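Separin (Saccharomyces cerevisiae, PDB 5U1T) cleaves the cohesin subunit MCD1/SCC1 at the onset of anaphase as a caspase-like cysteine protease, so that sister chromatids can separate. Local coordinates at residues Lys941-Ser944 and Gln945-Asp949; Ile98-Leu101 and Phe102-Asn106; Ser1189-Asn1192 and Glu1193-Thr1197; Asn647-Leu650 and Glu651-Ser655; Ser184-Thr187 and Ser188-Leu192. All coordinates share one frame; numbering follows the deposited sequence.

In the fold
All five contacts are local, made between residues close together in the chain. Contact 4, whose centre lies about 15 Å from that of the chain, is buried and mostly apolar, with a leucine methyl over a tyrosine ring. Contacts 1 and 2 are partly buried, and both lie where a helix runs out, so side chains there meet backbone carbonyls. Contact 5 is a surface corner joining helices 172-185 and 190-203 by a lysine and a threonine. Contacts 2 and 5 share the amino-terminal end, with centres about 30 Å apart. Contact 3, in the second half of helix 1180-1198, differs in being close to the probable catalytic cysteine; its polar ends are taken up by arginines and a backbone N-H.

Contact 1. Residues Lys941-Ser944 and Gln945-Asp949; sequences KVMS and QLEED
K941 O is gripped twice, by Q945 N at 3.0 Å and by the hydroxyl S944 OG at 3.1 Å, both arriving from the same face of the carbonyl plane. The amide bond is the ordinary helical one, whereas OG lies well above that plane, 35° out of it and away from a lone pair. The S944 chi1 of 81° sets OG between the backbone N and the carbonyl carbon, folded back over the preceding turn. One residue on, L946 N gives V942 O a nearly straight bond, but the next, from E947 N to M943 O, is weak, as helix 927-946 gives way to a type I beta turn from L946 to D949. Along one flank the extended chain of K941 crosses Q945, whose amide NE2 lies 3.6 Å from K941 CE; the lysine contributes methylene carbons here. V942 and L946 run side by side, pointing the same way, with CG1 of V942 4.2 Å from CD1 of L946. They face helix 1012-1028, where V942 touches K1018 and L946 touches A1015. M943 crosses E947 on another flank, bringing its methyl CE near the carboxylate oxygen OE1 of E947. At the last position of the turn, D949 is the N-cap of helix 950-955. The chemistry thus changes within a few residues: S944 OG adds a second donor to a carbonyl of the closing helix, D949 OD1 caps F951 N of the next, and D949 OD2 ties the junction to F1010 N.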
loop_
_atom_site.group_PDB
_atom_site.type_symbol
_atom_site.label_atom_id
_atom_site.label_comp_id
_atom_site.label_asym_id
_atom_site.label_seq_id
_atom_site.Cartn_x
_atom_site.Cartn_y
_atom_site.Cartn_z
ATOM N N LYS A 941 -35.938 -22.029 9.185
ATOM C CA LYS A 941 -36.257 -23.232 9.930
ATOM C C LYS A 941 -37.701 -23.210 10.436
ATOM O O LYS A 941 -38.460 -24.173 10.246
ATOM C CB LYS A 941 -35.287 -23.391 11.098
ATOM C CG LYS A 941 -35.487 -24.665 11.908
ATOM C CD LYS A 941 -34.441 -24.792 13.048
ATOM C CE LYS A 941 -34.634 -26.071 13.908
ATOM N NZ LYS A 941 -33.617 -26.188 15.011
ATOM N N VAL A 942 -38.079 -22.110 11.076
ATOM C CA VAL A 942 -39.413 -22.005 11.627
ATOM C C VAL A 942 -40.422 -21.922 10.492
ATOM O O VAL A 942 -41.484 -22.539 10.555
ATOM C CB VAL A 942 -39.552 -20.792 12.576
ATOM C CG1 VAL A 942 -41.014 -20.428 12.788
ATOM C CG2 VAL A 942 -38.887 -21.096 13.916
ATOM N N MET A 943 -40.088 -21.192 9.439
ATOM C CA MET A 943 -41.040 -21.023 8.362
ATOM C C MET A 943 -41.235 -22.347 7.654
ATOM O O MET A 943 -42.323 -22.646 7.180
ATOM C CB MET A 943 -40.600 -19.947 7.361
ATOM C CG MET A 943 -41.785 -19.334 6.585
ATOM S SD MET A 943 -41.458 -18.864 4.845
ATOM C CE MET A 943 -43.114 -18.415 4.281
ATOM N N SER A 944 -40.196 -23.160 7.598
ATOM C CA SER A 944 -40.300 -24.379 6.822
ATOM C C SER A 944 -41.020 -25.459 7.609
ATOM O O SER A 944 -41.713 -26.293 7.022
ATOM C CB SER A 944 -38.927 -24.875 6.401
ATOM O OG SER A 944 -38.331 -25.574 7.471
ATOM N N GLN A 945 -40.845 -25.439 8.932
ATOM C CA GLN A 945 -41.579 -26.324 9.844
ATOM C C GLN A 945 -43.073 -26.052 9.811
ATOM O O GLN A 945 -43.877 -26.960 9.631
ATOM C CB GLN A 945 -41.083 -26.165 11.283
ATOM C CG GLN A 945 -39.660 -26.654 11.519
ATOM C CD GLN A 945 -39.167 -26.404 12.938
ATOM O OE1 GLN A 945 -39.781 -25.664 13.709
ATOM N NE2 GLN A 945 -38.054 -27.030 13.289
ATOM N N LEU A 946 -43.439 -24.792 10.006
ATOM C CA LEU A 946 -44.838 -24.416 10.004
ATOM C C LEU A 946 -45.455 -24.830 8.684
ATOM O O LEU A 946 -46.592 -25.311 8.631
ATOM C CB LEU A 946 -45.006 -22.907 10.224
ATOM C CG LEU A 946 -44.592 -22.431 11.612
ATOM C CD1 LEU A 946 -45.016 -21.004 11.847
ATOM C CD2 LEU A 946 -45.152 -23.370 12.668
ATOM N N GLU A 947 -44.679 -24.678 7.620
ATOM C CA GLU A 947 -45.237 -24.746 6.286
ATOM C C GLU A 947 -45.643 -26.151 5.875
ATOM O O GLU A 947 -46.263 -26.326 4.830
ATOM C CB GLU A 947 -44.253 -24.175 5.273
ATOM C CG GLU A 947 -44.911 -23.224 4.315
ATOM C CD GLU A 947 -43.923 -22.312 3.631
ATOM O OE1 GLU A 947 -44.320 -21.167 3.280
ATOM O OE2 GLU A 947 -42.748 -22.733 3.439
ATOM N N GLU A 948 -45.314 -27.153 6.686
ATOM C CA GLU A 948 -45.701 -28.509 6.336
ATOM C C GLU A 948 -46.901 -28.931 7.154
ATOM O O GLU A 948 -47.332 -30.080 7.119
ATOM C CB GLU A 948 -44.537 -29.474 6.523
ATOM C CG GLU A 948 -44.171 -29.810 7.953
ATOM C CD GLU A 948 -42.740 -30.336 8.033
ATOM O OE1 GLU A 948 -41.889 -29.843 7.250
ATOM O OE2 GLU A 948 -42.466 -31.251 8.852
ATOM N N ASP A 949 -47.431 -27.982 7.908
ATOM C CA ASP A 949 -48.779 -28.094 8.436
ATOM C C ASP A 949 -49.703 -27.309 7.492
ATOM O O ASP A 949 -49.550 -26.100 7.316
ATOM C CB ASP A 949 -48.851 -27.565 9.871
ATOM C CG ASP A 949 -50.244 -27.673 10.477
ATOM O OD1 ASP A 949 -51.219 -27.947 9.742
ATOM O OD2 ASP A 949 -50.383 -27.469 11.704
#

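Contact 2. Residues Ile98-Leu101 and Phe102-Asn106; sequences IIFL and FNETN
F100 and E104 cross one turn apart, with the carboxylate plane of E104 only 23° from the plane of the ring. The meeting is oblique: E104 CG lies 3.4 Å from F100 CE1, and the carboxylate carbon CD follows it past the same ring atom. A bend at chi2 (-81°) folds the glutamate chain alongside the ring, where OE2 also makes a weak hydrogen bond to N56. A glycine in place of E104 would probably take the packing of CG and the carboxylate from beside F100 CE1 and leave N56 without its weak partner. I99 and N103 instead lie side by side and point the same way, I99 CG2 being 3.5 Å from N103 ND2, while the amide oxygen of N103 accepts from A110 N. This is the carboxyl-terminal end of helix 91-103 in the helical domain. Regular amide bonds reach as far as E104 N to F100 O; then a side chain takes over, and the hydroxyl T105 OG1 gives L101 O a bond of 2.6 Å. N106 folds back as well, and Y128 OH bonds to both T105 OG1 and N106 ND2. This ND2 also bonds to F102 O almost straight (175°), in the carbonyl plane on a lone pair, and F102 O accepts from T105 N too. The same ND2 stands above the centre of the F102 ring, 3.2 Å from its plane, with N103 OD1 at the ring's edge.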
loop_
_atom_site.group_PDB
_atom_site.type_symbol
_atom_site.label_atom_id
_atom_site.label_comp_id
_atom_site.label_asym_id
_atom_site.label_seq_id
_atom_site.Cartn_x
_atom_site.Cartn_y
_atom_site.Cartn_z
ATOM N N ILE A 98 61.561 -12.701 -10.974
ATOM C CA ILE A 98 61.294 -12.288 -9.599
ATOM C C ILE A 98 60.442 -11.022 -9.592
ATOM O O ILE A 98 59.385 -10.947 -8.949
ATOM C CB ILE A 98 62.618 -12.037 -8.818
ATOM C CG1 ILE A 98 63.306 -13.365 -8.458
ATOM C CG2 ILE A 98 62.393 -11.163 -7.591
ATOM C CD1 ILE A 98 64.425 -13.228 -7.452
ATOM N N ILE A 99 60.928 -10.022 -10.319
ATOM C CA ILE A 99 60.212 -8.766 -10.519
ATOM C C ILE A 99 58.782 -8.987 -11.076
ATOM O O ILE A 99 57.829 -8.399 -10.575
ATOM C CB ILE A 99 61.055 -7.845 -11.434
ATOM C CG1 ILE A 99 62.267 -7.373 -10.639
ATOM C CG2 ILE A 99 60.246 -6.665 -11.951
ATOM C CD1 ILE A 99 63.381 -6.755 -11.478
ATOM N N PHE A 100 58.662 -9.861 -12.074
ATOM C CA PHE A 100 57.389 -10.245 -12.670
ATOM C C PHE A 100 56.444 -10.836 -11.623
ATOM O O PHE A 100 55.296 -10.412 -11.511
ATOM C CB PHE A 100 57.645 -11.236 -13.805
ATOM C CG PHE A 100 56.407 -11.725 -14.508
ATOM C CD1 PHE A 100 55.365 -10.863 -14.818
ATOM C CD2 PHE A 100 56.310 -13.062 -14.913
ATOM C CE1 PHE A 100 54.218 -11.333 -15.495
ATOM C CE2 PHE A 100 55.181 -13.534 -15.594
ATOM C CZ PHE A 100 54.131 -12.667 -15.883
ATOM N N LEU A 101 56.950 -11.787 -10.840
ATOM C CA LEU A 101 56.185 -12.425 -9.778
ATOM C C LEU A 101 55.645 -11.376 -8.799
ATOM O O LEU A 101 54.469 -11.428 -8.366
ATOM C CB LEU A 101 57.052 -13.465 -9.041
ATOM C CG LEU A 101 56.392 -14.327 -7.946
ATOM C CD1 LEU A 101 57.095 -15.674 -7.792
ATOM C CD2 LEU A 101 56.318 -13.606 -6.587
ATOM N N PHE A 102 56.511 -10.430 -8.451
ATOM C CA PHE A 102 56.163 -9.417 -7.476
ATOM C C PHE A 102 55.145 -8.433 -8.032
ATOM O O PHE A 102 54.192 -8.074 -7.347
ATOM C CB PHE A 102 57.389 -8.666 -7.027
ATOM C CG PHE A 102 57.127 -7.678 -5.943
ATOM C CD1 PHE A 102 57.193 -8.059 -4.620
ATOM C CD2 PHE A 102 56.835 -6.357 -6.242
ATOM C CE1 PHE A 102 56.970 -7.145 -3.612
ATOM C CE2 PHE A 102 56.610 -5.432 -5.238
ATOM C CZ PHE A 102 56.678 -5.828 -3.921
ATOM N N ASN A 103 55.352 -8.010 -9.274
ATOM C CA ASN A 103 54.497 -7.010 -9.883
ATOM C C ASN A 103 53.067 -7.515 -10.073
ATOM O O ASN A 103 52.123 -6.754 -9.978
ATOM C CB ASN A 103 55.084 -6.552 -11.211
ATOM C CG ASN A 103 56.207 -5.572 -11.028
ATOM O OD1 ASN A 103 56.378 -4.989 -9.955
ATOM N ND2 ASN A 103 56.988 -5.384 -12.068
ATOM N N GLU A 104 52.933 -8.815 -10.299
ATOM C CA GLU A 104 51.657 -9.433 -10.545
ATOM C C GLU A 104 50.877 -9.685 -9.273
ATOM O O GLU A 104 49.783 -10.196 -9.335
ATOM C CB GLU A 104 51.847 -10.753 -11.270
ATOM C CG GLU A 104 52.465 -10.643 -12.628
ATOM C CD GLU A 104 51.460 -10.267 -13.684
ATOM O OE1 GLU A 104 51.223 -9.064 -13.876
ATOM O OE2 GLU A 104 50.893 -11.161 -14.333
ATOM N N THR A 105 51.423 -9.327 -8.120
ATOM C CA THR A 105 50.826 -9.767 -6.860
ATOM C C THR A 105 50.843 -8.679 -5.790
ATOM O O THR A 105 50.592 -8.955 -4.620
ATOM C CB THR A 105 51.558 -11.025 -6.311
ATOM O OG1 THR A 105 52.988 -10.790 -6.277
ATOM C CG2 THR A 105 51.280 -12.247 -7.183
ATOM N N ASN A 106 51.141 -7.446 -6.194
ATOM C CA ASN A 106 51.289 -6.338 -5.257
ATOM C C ASN A 106 50.789 -5.023 -5.852
ATOM O O ASN A 106 50.881 -4.815 -7.059
ATOM C CB ASN A 106 52.770 -6.147 -4.843
ATOM C CG ASN A 106 53.367 -7.357 -4.115
ATOM O OD1 ASN A 106 53.266 -7.464 -2.898
ATOM N ND2 ASN A 106 54.001 -8.259 -4.860
#

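Contact 3. Residues Ser1189-Asn1192 and Glu1193-Thr1197; sequences SIIN and ESNQT
Helix 1180-1198, within the peptidase C50 family region, carries this contact close to the probable catalytic centre: the side chain of N1195 lies about 7 Å from that of C1497, the active-site cysteine inferred by similarity. Successive turns are tied by alpha-helical amide bonds, among them S1194 N to I1190 O, nearly straight at 177°, and N1195 N to I1191 O at 2.8 Å. By contrast Q1196 N reaches N1192 O from well above the carbonyl plane. On one flank E1193, extended beyond CG, stands out from the helix, and its OE2 takes a weak bond of 3.1 Å from S1189 OG. Two arginines of helix 1209-1237 join the helices through side-chain oxygens: R1225, the main partner of this carboxylate, forms a salt bridge with OE1, and R1219 bonds to S1194 OG and T1197 OG1. On another flank I1191 and N1195 lie side by side against W1530, and the amide oxygen of N1195 accepts from D1531 N, which ties the helix to the loop after strand 1524-1528. The other end of that amide, N1195 ND2, sits 3.8 Å from I1191 CG2.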
loop_
_atom_site.group_PDB
_atom_site.type_symbol
_atom_site.label_atom_id
_atom_site.label_comp_id
_atom_site.label_asym_id
_atom_site.label_seq_id
_atom_site.Cartn_x
_atom_site.Cartn_y
_atom_site.Cartn_z
ATOM N N SER A 1189 -40.080 -3.945 -19.740
ATOM C CA SER A 1189 -40.015 -4.272 -21.147
ATOM C C SER A 1189 -40.850 -3.278 -21.979
ATOM O O SER A 1189 -40.345 -2.716 -22.949
ATOM C CB SER A 1189 -40.482 -5.706 -21.376
ATOM O OG SER A 1189 -40.984 -5.861 -22.694
ATOM N N ILE A 1190 -42.108 -3.058 -21.579
ATOM C CA ILE A 1190 -42.992 -2.081 -22.213
ATOM C C ILE A 1190 -42.405 -0.678 -22.189
ATOM O O ILE A 1190 -42.320 -0.018 -23.227
ATOM C CB ILE A 1190 -44.380 -2.031 -21.526
ATOM C CG1 ILE A 1190 -45.158 -3.337 -21.758
ATOM C CG2 ILE A 1190 -45.178 -0.836 -22.023
ATOM C CD1 ILE A 1190 -46.316 -3.541 -20.805
ATOM N N ILE A 1191 -42.010 -0.224 -20.999
ATOM C CA ILE A 1191 -41.405 1.094 -20.830
ATOM C C ILE A 1191 -40.133 1.305 -21.674
ATOM O O ILE A 1191 -40.014 2.308 -22.392
ATOM C CB ILE A 1191 -41.068 1.360 -19.359
ATOM C CG1 ILE A 1191 -42.341 1.673 -18.584
ATOM C CG2 ILE A 1191 -40.103 2.529 -19.233
ATOM C CD1 ILE A 1191 -42.126 1.742 -17.107
ATOM N N ASN A 1192 -39.184 0.371 -21.595
ATOM C CA ASN A 1192 -37.956 0.488 -22.380
ATOM C C ASN A 1192 -38.217 0.434 -23.888
ATOM O O ASN A 1192 -37.422 0.938 -24.655
ATOM C CB ASN A 1192 -36.955 -0.600 -21.979
ATOM C CG ASN A 1192 -36.456 -0.428 -20.559
ATOM O OD1 ASN A 1192 -36.212 0.693 -20.102
ATOM N ND2 ASN A 1192 -36.309 -1.535 -19.848
ATOM N N GLU A 1193 -39.328 -0.160 -24.315
ATOM C CA GLU A 1193 -39.660 -0.203 -25.739
ATOM C C GLU A 1193 -40.271 1.110 -26.197
ATOM O O GLU A 1193 -39.851 1.678 -27.201
ATOM C CB GLU A 1193 -40.627 -1.346 -26.055
ATOM C CG GLU A 1193 -39.973 -2.719 -26.215
ATOM C CD GLU A 1193 -40.998 -3.846 -26.345
ATOM O OE1 GLU A 1193 -41.980 -3.677 -27.109
ATOM O OE2 GLU A 1193 -40.836 -4.891 -25.674
ATOM N N SER A 1194 -41.287 1.575 -25.479
ATOM C CA SER A 1194 -41.864 2.879 -25.759
ATOM C C SER A 1194 -40.796 3.982 -25.660
ATOM O O SER A 1194 -40.766 4.892 -26.485
ATOM C CB SER A 1194 -43.024 3.174 -24.809
ATOM O OG SER A 1194 -43.552 4.467 -25.058
ATOM N N ASN A 1195 -39.932 3.894 -24.654
ATOM C CA ASN A 1195 -38.844 4.856 -24.505
ATOM C C ASN A 1195 -38.048 4.910 -25.794
ATOM O O ASN A 1195 -37.806 5.983 -26.358
ATOM C CB ASN A 1195 -37.947 4.492 -23.330
ATOM C CG ASN A 1195 -38.369 5.164 -22.048
ATOM O OD1 ASN A 1195 -39.315 5.920 -22.032
ATOM N ND2 ASN A 1195 -37.671 4.881 -20.965
ATOM N N GLN A 1196 -37.680 3.720 -26.255
ATOM C CA GLN A 1196 -37.035 3.509 -27.539
ATOM C C GLN A 1196 -37.745 4.205 -28.708
ATOM O O GLN A 1196 -37.104 4.893 -29.508
ATOM C CB GLN A 1196 -36.952 2.016 -27.805
ATOM C CG GLN A 1196 -36.685 1.668 -29.219
ATOM C CD GLN A 1196 -35.217 1.565 -29.453
ATOM O OE1 GLN A 1196 -34.505 0.956 -28.643
ATOM N NE2 GLN A 1196 -34.727 2.179 -30.538
ATOM N N THR A 1197 -39.062 4.034 -28.805
ATOM C CA THR A 1197 -39.848 4.613 -29.905
ATOM C C THR A 1197 -39.767 6.130 -29.904
ATOM O O THR A 1197 -40.109 6.793 -30.878
ATOM C CB THR A 1197 -41.337 4.219 -29.820
ATOM O OG1 THR A 1197 -41.886 4.708 -28.591
ATOM C CG2 THR A 1197 -41.515 2.710 -29.895
#

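Contact 4. Residues Asn647-Leu650 and Glu651-Ser655; sequences NYLL and EAYLS
L649 meets Y653 one turn on along helix 642-655 of the helical domain, where the contact is largely buried, as a CH-pi contact. From CB, the L649 chain leaves with CG anti to the backbone N (chi1 -179°), which carries it across the tyrosine ring. CG then lies 3.7 Å from Y653 CE2. At the tip, CD1 sits over one face of the ring, 4.0 Å from its centroid and 27° off the normal; it is also near the CZ end and 3.8 Å from Y653 OH. Helix 621-633 adjoins this pair, I625 touching both L649 and Y653. A serine in place of Y653 would probably take the aromatic face from L649 CD1 and open a gap beside I625. Beneath the side chains, Y653 N bonds to L649 O and L654 N to L650 O, both nearly straight. L650 and L654 meet more loosely, through their CD1 methyls. At the first residue of 647-650, N647 crosses E651, amide and carboxylate planes 59° apart, but the polar atoms find partners beyond the two segments: N647 ND2 bonds to L685 O, and E651 OE1 forms a salt bridge with K741. Between the two side chains N647 OD1 approaches E651 CG to 4.0 Å.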
loop_
_atom_site.group_PDB
_atom_site.type_symbol
_atom_site.label_atom_id
_atom_site.label_comp_id
_atom_site.label_asym_id
_atom_site.label_seq_id
_atom_site.Cartn_x
_atom_site.Cartn_y
_atom_site.Cartn_z
ATOM N N ASN A 647 7.670 -7.538 12.349
ATOM C CA ASN A 647 6.580 -6.845 11.667
ATOM C C ASN A 647 5.851 -7.740 10.670
ATOM O O ASN A 647 4.617 -7.722 10.594
ATOM C CB ASN A 647 7.100 -5.593 10.942
ATOM C CG ASN A 647 6.086 -5.013 9.905
ATOM O OD1 ASN A 647 5.810 -5.627 8.864
ATOM N ND2 ASN A 647 5.580 -3.807 10.174
ATOM N N TYR A 648 6.597 -8.504 9.882
ATOM C CA TYR A 648 5.971 -9.246 8.789
ATOM C C TYR A 648 5.315 -10.533 9.295
ATOM O O TYR A 648 4.392 -11.053 8.662
ATOM C CB TYR A 648 6.985 -9.544 7.678
ATOM C CG TYR A 648 7.116 -8.421 6.672
ATOM C CD1 TYR A 648 6.054 -8.091 5.836
ATOM C CD2 TYR A 648 8.296 -7.684 6.555
ATOM C CE1 TYR A 648 6.153 -7.074 4.917
ATOM C CE2 TYR A 648 8.407 -6.653 5.629
ATOM C CZ TYR A 648 7.333 -6.355 4.813
ATOM O OH TYR A 648 7.411 -5.342 3.880
ATOM N N LEU A 649 5.776 -11.032 10.436
ATOM C CA LEU A 649 5.138 -12.176 11.066
ATOM C C LEU A 649 3.743 -11.766 11.577
ATOM O O LEU A 649 2.768 -12.522 11.479
ATOM C CB LEU A 649 6.010 -12.707 12.202
ATOM C CG LEU A 649 5.554 -13.921 13.005
ATOM C CD1 LEU A 649 5.237 -15.114 12.109
ATOM C CD2 LEU A 649 6.636 -14.269 14.001
ATOM N N LEU A 650 3.677 -10.549 12.110
ATOM C CA LEU A 650 2.453 -9.971 12.638
ATOM C C LEU A 650 1.399 -9.836 11.535
ATOM O O LEU A 650 0.262 -10.276 11.700
ATOM C CB LEU A 650 2.747 -8.608 13.287
ATOM C CG LEU A 650 1.579 -7.901 13.978
ATOM C CD1 LEU A 650 0.736 -8.923 14.734
ATOM C CD2 LEU A 650 2.052 -6.780 14.910
ATOM N N GLU A 651 1.792 -9.246 10.411
ATOM C CA GLU A 651 0.892 -9.059 9.290
ATOM C C GLU A 651 0.446 -10.400 8.713
ATOM O O GLU A 651 -0.669 -10.514 8.221
ATOM C CB GLU A 651 1.555 -8.196 8.217
ATOM C CG GLU A 651 2.013 -6.824 8.720
ATOM C CD GLU A 651 0.885 -5.783 8.761
ATOM O OE1 GLU A 651 0.792 -4.989 7.792
ATOM O OE2 GLU A 651 0.094 -5.751 9.751
ATOM N N ALA A 652 1.287 -11.422 8.798
ATOM C CA ALA A 652 0.937 -12.741 8.275
ATOM C C ALA A 652 -0.076 -13.451 9.178
ATOM O O ALA A 652 -1.019 -14.061 8.686
ATOM C CB ALA A 652 2.182 -13.596 8.101
ATOM N N TYR A 653 0.125 -13.383 10.491
ATOM C CA TYR A 653 -0.869 -13.883 11.436
ATOM C C TYR A 653 -2.237 -13.243 11.179
ATOM O O TYR A 653 -3.254 -13.936 11.071
ATOM C CB TYR A 653 -0.426 -13.619 12.872
ATOM C CG TYR A 653 0.617 -14.588 13.362
ATOM C CD1 TYR A 653 0.682 -15.874 12.849
ATOM C CD2 TYR A 653 1.539 -14.217 14.336
ATOM C CE1 TYR A 653 1.638 -16.771 13.289
ATOM C CE2 TYR A 653 2.506 -15.112 14.786
ATOM C CZ TYR A 653 2.551 -16.388 14.261
ATOM O OH TYR A 653 3.504 -17.279 14.697
ATOM N N LEU A 654 -2.245 -11.918 11.064
ATOM C CA LEU A 654 -3.457 -11.170 10.780
ATOM C C LEU A 654 -4.083 -11.590 9.451
ATOM O O LEU A 654 -5.284 -11.834 9.390
ATOM C CB LEU A 654 -3.171 -9.674 10.780
ATOM C CG LEU A 654 -2.737 -9.058 12.111
ATOM C CD1 LEU A 654 -2.230 -7.656 11.873
ATOM C CD2 LEU A 654 -3.849 -9.024 13.119
ATOM N N SER A 655 -3.298 -11.697 8.388
ATOM C CA SER A 655 -3.878 -12.103 7.116
ATOM C C SER A 655 -4.519 -13.497 7.212
ATOM O O SER A 655 -5.483 -13.801 6.505
ATOM C CB SER A 655 -2.829 -12.069 6.015
ATOM O OG SER A 655 -3.398 -12.277 4.734
#

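Contact 5. Residues Ser184-Thr187 and Ser188-Leu192; sequences SVTT and SCKVL
T186 OG1 gives S188 O a hydrogen bond of 2.6 Å, in the carbonyl plane and on a lone pair, and this bond closes the corner between helices 172-185 and 190-203. The hydroxyl is placed by chi1 (-178°), which turns OG1 away from T186 N and toward the S188 carbonyl. The second polar bond spans the corner: K190 NZ reaches back to S184 O at 3.2 Å, above the carbonyl plane by 38° and off the lone pairs. S184 lies in the last turn of the first helix and K190 in the first turn of the second, so the lysine bridges the two ends. Its chain bends at chi3 (65°), and T186 and K190 slide past each other in opposite directions. On the way K190 CE passes 3.4 Å from T186 O, while T186 CG2 lies 4.1 Å from the same CE. The ammonium group also forms a cation-pi contact with F183. Further out, T187 OG1 bonds to D147 at helix 146-158, and S188 OG to E231 O. C189, at the N-cap position of the second helix, rests on L154, M232 and N235. Carbonyl oxygens at the carboxyl-terminal end of a helix carry partial negative charge, so the lysine at S184 O is probably favourably placed for its charge. The chemistry implies that, between the two segments themselves, polar bonds to backbone oxygens outweigh the apolar contact.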
loop_
_atom_site.group_PDB
_atom_site.type_symbol
_atom_site.label_atom_id
_atom_site.label_comp_id
_atom_site.label_asym_id
_atom_site.label_seq_id
_atom_site.Cartn_x
_atom_site.Cartn_y
_atom_site.Cartn_z
ATOM N N SER A 184 81.860 -12.810 2.858
ATOM C CA SER A 184 83.010 -13.353 2.151
ATOM C C SER A 184 83.409 -12.523 0.923
ATOM O O SER A 184 84.561 -12.089 0.816
ATOM C CB SER A 184 82.733 -14.797 1.731
ATOM O OG SER A 184 83.590 -15.160 0.661
ATOM N N VAL A 185 82.468 -12.293 0.004
ATOM C CA VAL A 185 82.820 -11.712 -1.298
ATOM C C VAL A 185 82.960 -10.195 -1.311
ATOM O O VAL A 185 83.551 -9.648 -2.239
ATOM C CB VAL A 185 81.789 -12.071 -2.386
ATOM C CG1 VAL A 185 81.792 -13.555 -2.668
ATOM C CG2 VAL A 185 80.419 -11.602 -1.975
ATOM N N THR A 186 82.420 -9.511 -0.308
ATOM C CA THR A 186 82.380 -8.053 -0.352
ATOM C C THR A 186 83.779 -7.435 -0.201
ATOM O O THR A 186 84.639 -7.939 0.543
ATOM C CB THR A 186 81.432 -7.479 0.729
ATOM O OG1 THR A 186 81.387 -6.052 0.624
ATOM C CG2 THR A 186 81.892 -7.866 2.120
ATOM N N THR A 187 84.009 -6.351 -0.937
ATOM C CA THR A 187 85.288 -5.665 -0.876
ATOM C C THR A 187 85.218 -4.551 0.164
ATOM O O THR A 187 86.201 -3.838 0.392
ATOM C CB THR A 187 85.716 -5.082 -2.257
ATOM O OG1 THR A 187 84.657 -4.299 -2.813
ATOM C CG2 THR A 187 86.060 -6.195 -3.240
ATOM N N SER A 188 84.059 -4.404 0.799
ATOM C CA SER A 188 83.927 -3.434 1.877
ATOM C C SER A 188 82.909 -3.839 2.934
ATOM O O SER A 188 82.102 -4.746 2.723
ATOM C CB SER A 188 83.553 -2.068 1.319
ATOM O OG SER A 188 83.558 -1.104 2.356
ATOM N N CYS A 189 82.966 -3.151 4.072
ATOM C CA CYS A 189 82.020 -3.338 5.170
ATOM C C CYS A 189 81.930 -4.771 5.669
ATOM O O CYS A 189 80.872 -5.187 6.151
ATOM C CB CYS A 189 80.616 -2.873 4.760
ATOM S SG CYS A 189 80.508 -1.142 4.318
ATOM N N LYS A 190 83.022 -5.520 5.552
ATOM C CA LYS A 190 83.068 -6.905 6.017
ATOM C C LYS A 190 82.644 -6.995 7.496
ATOM O O LYS A 190 81.931 -7.920 7.904
ATOM C CB LYS A 190 84.474 -7.488 5.806
ATOM C CG LYS A 190 85.141 -7.020 4.510
ATOM C CD LYS A 190 86.133 -8.036 3.952
ATOM C CE LYS A 190 85.437 -9.315 3.529
ATOM N NZ LYS A 190 86.330 -10.241 2.788
ATOM N N VAL A 191 83.066 -6.009 8.286
ATOM C CA VAL A 191 82.644 -5.894 9.678
ATOM C C VAL A 191 81.119 -5.895 9.821
ATOM O O VAL A 191 80.570 -6.642 10.633
ATOM C CB VAL A 191 83.219 -4.612 10.332
ATOM C CG1 VAL A 191 83.181 -3.455 9.359
ATOM C CG2 VAL A 191 82.449 -4.260 11.594
ATOM N N LEU A 192 80.443 -5.065 9.027
ATOM C CA LEU A 192 78.983 -4.941 9.082
ATOM C C LEU A 192 78.284 -6.271 8.852
ATOM O O LEU A 192 77.374 -6.647 9.596
ATOM C CB LEU A 192 78.503 -3.921 8.058
ATOM C CG LEU A 192 78.855 -2.484 8.429
ATOM C CD1 LEU A 192 78.271 -1.506 7.419
ATOM C CD2 LEU A 192 78.360 -2.185 9.828
#